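Local coordinates for protein sylvaticin (Pythium sylvaticum, PDB 2POS) that belongs to the secreted alpha-elicitin-like proteins of Pythium and, as in related elicitins, probably binds and carries sterols in its apolar interior, at residues A[21-26]-A[56-61]; A[33-38]-A[83-88]. All blocks are in the same frame, centred on the assembly; numbering follows the deposited sequence.

Contact 1 joins two helices, 22-31 and 54-64, through their sides; contact 2 sets the loop segment 33-38 opposite helix 82-92 near the very centre of the chain. Both are apolar and without a hydrogen bond across. Contact 1 is broader and, though mostly buried, reaches the surface at Thr-58; its polar groups bond within their own helices, Asn-21 as a cap and Thr-58 weakly. Contact 2 is small and fully buried, resting on one leucine methyl set against tryptophan and methionine. The two adjoin: Leu-24 packs on Met-35 and Leu-36, Leu-59 on Trp-33, and Ile-60 on Val-86, joining them into one hydrophobic body.

Contact 1 (A[21-26]-A[56-61]); sequences NPALSV and CFTLID
No flat group lies between Leu-24 and Leu-59 or between Ala-23 and Thr-58, the side chains that meet here. The ring of Phe-57 turns to helix 82-92, where it makes an edge-to-face pair with Phe-89. The amide of Asn-21 caps helix 22-31: as N-cap residue it accepts from Ala-23 N, with Asn-21 OD1 3.0 Å from that nitrogen. The bond is fairly straight, 157° at the hydrogen, although the donor stands somewhat tilted from the carbonyl plane. The Asn-21 side chain also touches Ala-62 of helix 54-64.

Between the helices the contact is apolar in character, with no hydrogen bond across. The axes of segments 22-26 and 56-61 come within 8.2 Å at 130°, a steep crossing somewhat nearer perpendicular than antiparallel. This closeness rests on Ala-23, whose small CB is pressed toward the backbone of the other helix, 4.0 Å from Leu-59 N. Thr-58 covers the outer flank of that methyl: its CG2 comes to 3.9 Å from Ala-23 CB, while its OG1, on the other branch, makes a weak hydrogen bond to Ala-54 O in its own helix.

Deeper in, Leu-24 and Leu-59 cross obliquely. Both methyls of Leu-59 reach the same two atoms of Leu-24, CD1 and CA: Leu-59 CD1 is 3.9 Å from Leu-24 CD1, and Leu-59 CD2 is 4.1 Å from Leu-24 CA. With CG anti to the backbone N (chi1 174°), the Leu-59 chain extends across to helix 22-31. The disulfide Cys-27 to Cys-56 ties the same two helices covalently. Without a polar bond across the interface, the pair is probably held by shape and the burial of methyl groups, together with the disulfide.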
loop_
_atom_site.group_PDB
_atom_site.type_symbol
_atom_site.label_atom_id
_atom_site.label_comp_id
_atom_site.label_asym_id
_atom_site.label_seq_id
_atom_site.Cartn_x
_atom_site.Cartn_y
_atom_site.Cartn_z
ATOM N N ASN A 21 -5.323 -12.478 -2.035
ATOM C CA ASN A 21 -3.991 -12.589 -2.608
ATOM C C ASN A 21 -3.000 -12.961 -1.505
ATOM O O ASN A 21 -2.808 -12.192 -0.569
ATOM C CB ASN A 21 -3.585 -11.277 -3.287
ATOM C CG ASN A 21 -2.285 -11.397 -4.066
ATOM O OD1 ASN A 21 -1.380 -12.145 -3.689
ATOM N ND2 ASN A 21 -2.187 -10.650 -5.165
ATOM N N PRO A 22 -2.383 -14.155 -1.596
ATOM C CA PRO A 22 -1.491 -14.607 -0.521
ATOM C C PRO A 22 -0.330 -13.652 -0.223
ATOM O O PRO A 22 0.172 -13.644 0.902
ATOM C CB PRO A 22 -0.960 -15.954 -1.044
ATOM C CG PRO A 22 -2.002 -16.419 -1.998
ATOM C CD PRO A 22 -2.494 -15.160 -2.670
ATOM N N ALA A 23 0.073 -12.852 -1.212
ATOM C CA ALA A 23 1.207 -11.935 -1.049
ATOM C C ALA A 23 0.918 -10.885 0.021
ATOM O O ALA A 23 1.847 -10.382 0.661
ATOM C CB ALA A 23 1.562 -11.272 -2.372
ATOM N N LEU A 24 -0.362 -10.559 0.216
ATOM C CA LEU A 24 -0.749 -9.573 1.236
ATOM C C LEU A 24 -0.300 -10.024 2.623
ATOM O O LEU A 24 0.425 -9.305 3.307
ATOM C CB LEU A 24 -2.260 -9.289 1.226
ATOM C CG LEU A 24 -2.763 -8.304 2.295
ATOM C CD1 LEU A 24 -2.308 -6.874 2.004
ATOM C CD2 LEU A 24 -4.284 -8.367 2.440
ATOM N N SER A 25 -0.730 -11.220 3.027
ATOM C CA SER A 25 -0.398 -11.764 4.335
ATOM C C SER A 25 1.112 -11.933 4.522
ATOM O O SER A 25 1.652 -11.584 5.573
ATOM C CB SER A 25 -1.125 -13.095 4.550
ATOM O OG SER A 25 -0.693 -13.729 5.741
ATOM N N VAL A 26 1.794 -12.463 3.508
ATOM C CA VAL A 26 3.239 -12.693 3.610
ATOM C C VAL A 26 4.000 -11.384 3.800
ATOM O O VAL A 26 4.883 -11.291 4.651
ATOM C CB VAL A 26 3.811 -13.468 2.400
ATOM C CG1 VAL A 26 5.334 -13.630 2.535
ATOM C CG2 VAL A 26 3.141 -14.819 2.272
ATOM N N CYS A 56 6.396 -8.731 -1.077
ATOM C CA CYS A 56 6.052 -7.305 -1.012
ATOM C C CYS A 56 6.062 -6.656 -2.393
ATOM O O CYS A 56 5.199 -5.843 -2.705
ATOM C CB CYS A 56 6.953 -6.560 -0.033
ATOM S SG CYS A 56 6.632 -7.002 1.679
ATOM N N PHE A 57 7.013 -7.043 -3.237
ATOM C CA PHE A 57 7.020 -6.585 -4.632
ATOM C C PHE A 57 5.801 -7.110 -5.385
ATOM O O PHE A 57 5.179 -6.383 -6.158
ATOM C CB PHE A 57 8.314 -6.998 -5.334
ATOM C CG PHE A 57 9.529 -6.291 -4.808
ATOM C CD1 PHE A 57 10.176 -6.750 -3.663
ATOM C CD2 PHE A 57 10.019 -5.155 -5.447
ATOM C CE1 PHE A 57 11.296 -6.092 -3.160
ATOM C CE2 PHE A 57 11.150 -4.495 -4.952
ATOM C CZ PHE A 57 11.783 -4.964 -3.812
ATOM N N THR A 58 5.463 -8.378 -5.149
ATOM C CA THR A 58 4.261 -8.975 -5.724
ATOM C C THR A 58 3.016 -8.215 -5.273
ATOM O O THR A 58 2.141 -7.897 -6.091
ATOM C CB THR A 58 4.147 -10.469 -5.344
ATOM O OG1 THR A 58 5.344 -11.141 -5.762
ATOM C CG2 THR A 58 2.932 -11.126 -6.016
ATOM N N LEU A 59 2.944 -7.920 -3.980
ATOM C CA LEU A 59 1.817 -7.183 -3.436
ATOM C C LEU A 59 1.704 -5.802 -4.071
ATOM O O LEU A 59 0.621 -5.397 -4.500
ATOM C CB LEU A 59 1.930 -7.049 -1.913
ATOM C CG LEU A 59 0.859 -6.169 -1.265
ATOM C CD1 LEU A 59 -0.544 -6.711 -1.512
ATOM C CD2 LEU A 59 1.123 -6.026 0.232
ATOM N N ILE A 60 2.818 -5.077 -4.124
ATOM C CA ILE A 60 2.818 -3.734 -4.700
ATOM C C ILE A 60 2.362 -3.739 -6.161
ATOM O O ILE A 60 1.567 -2.890 -6.569
ATOM C CB ILE A 60 4.198 -3.031 -4.492
ATOM C CG1 ILE A 60 4.394 -2.687 -3.002
ATOM C CG2 ILE A 60 4.369 -1.822 -5.434
ATOM C CD1 ILE A 60 3.496 -1.598 -2.416
ATOM N N ASP A 61 2.820 -4.725 -6.931
ATOM C CA ASP A 61 2.366 -4.867 -8.313
ATOM C C ASP A 61 0.868 -5.186 -8.384
ATOM O O ASP A 61 0.167 -4.698 -9.277
ATOM C CB ASP A 61 3.194 -5.920 -9.061
ATOM C CG ASP A 61 4.620 -5.462 -9.333
ATOM O OD1 ASP A 61 4.929 -4.273 -9.111
ATOM O OD2 ASP A 61 5.440 -6.296 -9.768
#

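Contact 2 (A[33-38]-A[83-88]); sequences WQMLPP and KKLVTE
Met-35 and Leu-85 have the nearest CA atoms, yet these stand 10.6 Å apart, so the irregular segment 33-38, with a cis peptide before Pro-37, meets helix 82-92 through side chains alone. In the elicitin fold, this segment belongs to the long connection between helices 22-31 and 44-51, which probably corresponds to the omega loop of the family.

One branch of Leu-85 does the touching. Its CD2 lies 3.7 Å from Trp-33 CZ2, on the six-membered part of the indole, meeting the ring obliquely; Trp-33 CH2 follows at 4.0 Å. The two side chains approach from opposite directions across the core. Met-35 slides past Leu-85 in antiparallel fashion, and its SD comes to 4.2 Å from the same CD2. A bend at chi2 (69°) turns the thioether into this position.

The indole is well anchored. Trp-33 NE1 donates to Gly-40 O, a hydrogen bond within the loop that satisfies the indole N-H, and Met-35 N lies 4.2 Å above the centre of the ring on one face, while itself hydrogen-bonding to Gln-28 OE1. Pro-42 touches both Trp-33 and Leu-85, adding to this greasy centre, consistent with the apolar interior that holds sterol in related elicitins.

On helix 82-92, Lys-83 O is gripped by two donors of Thr-87 from opposite faces of its plane, the backbone N and OG1, and Thr-87 OG1 lies just 2.7 Å from Lys-83 O.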
loop_
_atom_site.group_PDB
_atom_site.type_symbol
_atom_site.label_atom_id
_atom_site.label_comp_id
_atom_site.label_asym_id
_atom_site.label_seq_id
_atom_site.Cartn_x
_atom_site.Cartn_y
_atom_site.Cartn_z
ATOM N N TRP A 33 4.276 -3.930 8.382
ATOM C CA TRP A 33 3.470 -2.895 7.716
ATOM C C TRP A 33 2.134 -3.469 7.279
ATOM O O TRP A 33 2.083 -4.547 6.684
ATOM C CB TRP A 33 4.197 -2.323 6.495
ATOM C CG TRP A 33 3.341 -1.421 5.647
ATOM C CD1 TRP A 33 2.961 -0.145 5.940
ATOM C CD2 TRP A 33 2.764 -1.726 4.369
ATOM N NE1 TRP A 33 2.185 0.370 4.924
ATOM C CE2 TRP A 33 2.048 -0.582 3.949
ATOM C CE3 TRP A 33 2.784 -2.854 3.541
ATOM C CZ2 TRP A 33 1.357 -0.534 2.732
ATOM C CZ3 TRP A 33 2.095 -2.808 2.328
ATOM C CH2 TRP A 33 1.399 -1.656 1.935
ATOM N N GLN A 34 1.058 -2.736 7.548
ATOM C CA GLN A 34 -0.278 -3.196 7.186
ATOM C C GLN A 34 -0.898 -2.355 6.076
ATOM O O GLN A 34 -0.876 -1.124 6.133
ATOM C CB GLN A 34 -1.202 -3.217 8.410
ATOM C CG GLN A 34 -0.603 -3.890 9.663
ATOM C CD GLN A 34 -0.143 -5.332 9.431
ATOM O OE1 GLN A 34 0.959 -5.724 9.845
ATOM N NE2 GLN A 34 -0.984 -6.125 8.777
ATOM N N MET A 35 -1.452 -3.045 5.079
ATOM C CA MET A 35 -2.222 -2.428 4.002
ATOM C C MET A 35 -3.719 -2.554 4.308
ATOM O O MET A 35 -4.480 -1.632 4.038
ATOM C CB MET A 35 -1.886 -3.084 2.655
ATOM C CG MET A 35 -2.630 -2.520 1.435
ATOM S SD MET A 35 -2.125 -0.835 0.987
ATOM C CE MET A 35 -3.584 0.123 1.424
ATOM N N LEU A 36 -4.133 -3.694 4.858
ATOM C CA LEU A 36 -5.532 -3.901 5.249
ATOM C C LEU A 36 -5.643 -4.379 6.703
ATOM O O LEU A 36 -5.260 -5.507 7.014
ATOM C CB LEU A 36 -6.228 -4.912 4.328
ATOM C CG LEU A 36 -6.321 -4.642 2.825
ATOM C CD1 LEU A 36 -7.037 -5.792 2.140
ATOM C CD2 LEU A 36 -7.022 -3.332 2.539
ATOM N N PRO A 37 -6.145 -3.522 7.609
ATOM C CA PRO A 37 -6.504 -2.118 7.429
ATOM C C PRO A 37 -5.244 -1.284 7.213
ATOM O O PRO A 37 -4.178 -1.658 7.697
ATOM C CB PRO A 37 -7.150 -1.731 8.771
ATOM C CG PRO A 37 -7.326 -2.980 9.527
ATOM C CD PRO A 37 -6.367 -3.978 8.993
ATOM N N PRO A 38 -5.360 -0.153 6.502
ATOM C CA PRO A 38 -4.143 0.609 6.195
ATOM C C PRO A 38 -3.523 1.301 7.409
ATOM O O PRO A 38 -4.209 2.051 8.118
ATOM C CB PRO A 38 -4.624 1.637 5.167
ATOM C CG PRO A 38 -6.071 1.815 5.463
ATOM C CD PRO A 38 -6.566 0.467 5.930
ATOM N N LYS A 83 -1.613 5.488 -4.633
ATOM C CA LYS A 83 -0.897 5.539 -5.908
ATOM C C LYS A 83 0.553 5.993 -5.699
ATOM O O LYS A 83 1.480 5.435 -6.291
ATOM C CB LYS A 83 -1.618 6.433 -6.916
ATOM C CG LYS A 83 -1.122 6.250 -8.342
ATOM C CD LYS A 83 -1.893 7.120 -9.320
ATOM C CE LYS A 83 -1.327 6.963 -10.717
ATOM N NZ LYS A 83 -2.001 7.895 -11.671
ATOM N N LYS A 84 0.747 6.998 -4.847
ATOM C CA LYS A 84 2.092 7.426 -4.466
ATOM C C LYS A 84 2.871 6.260 -3.866
ATOM O O LYS A 84 3.991 5.965 -4.288
ATOM C CB LYS A 84 2.009 8.571 -3.468
ATOM C CG LYS A 84 3.357 9.054 -2.941
ATOM C CD LYS A 84 3.113 10.217 -2.003
ATOM C CE LYS A 84 4.399 10.835 -1.522
ATOM N NZ LYS A 84 4.066 11.926 -0.575
ATOM N N LEU A 85 2.256 5.592 -2.892
ATOM C CA LEU A 85 2.892 4.480 -2.201
ATOM C C LEU A 85 3.429 3.463 -3.191
ATOM O O LEU A 85 4.615 3.091 -3.147
ATOM C CB LEU A 85 1.881 3.812 -1.255
ATOM C CG LEU A 85 2.240 2.412 -0.733
ATOM C CD1 LEU A 85 3.334 2.531 0.292
ATOM C CD2 LEU A 85 1.006 1.707 -0.156
ATOM N N VAL A 86 2.568 3.016 -4.096
ATOM C CA VAL A 86 2.938 1.888 -4.954
ATOM C C VAL A 86 3.884 2.300 -6.073
ATOM O O VAL A 86 4.698 1.498 -6.512
ATOM C CB VAL A 86 1.713 1.091 -5.498
ATOM C CG1 VAL A 86 0.904 0.541 -4.346
ATOM C CG2 VAL A 86 0.845 1.943 -6.426
ATOM N N THR A 87 3.785 3.551 -6.524
ATOM C CA THR A 87 4.628 4.031 -7.616
ATOM C C THR A 87 6.050 4.265 -7.111
ATOM O O THR A 87 7.022 3.944 -7.800
ATOM C CB THR A 87 4.054 5.311 -8.241
ATOM O OG1 THR A 87 2.719 5.057 -8.697
ATOM C CG2 THR A 87 4.896 5.763 -9.423
ATOM N N GLU A 88 6.162 4.791 -5.894
ATOM C CA GLU A 88 7.465 5.113 -5.321
ATOM C C GLU A 88 8.158 3.942 -4.632
ATOM O O GLU A 88 9.343 4.041 -4.296
ATOM C CB GLU A 88 7.347 6.301 -4.367
ATOM C CG GLU A 88 7.009 7.604 -5.089
ATOM C CD GLU A 88 7.128 8.833 -4.217
ATOM O OE1 GLU A 88 7.056 8.709 -2.972
ATOM O OE2 GLU A 88 7.291 9.935 -4.792
#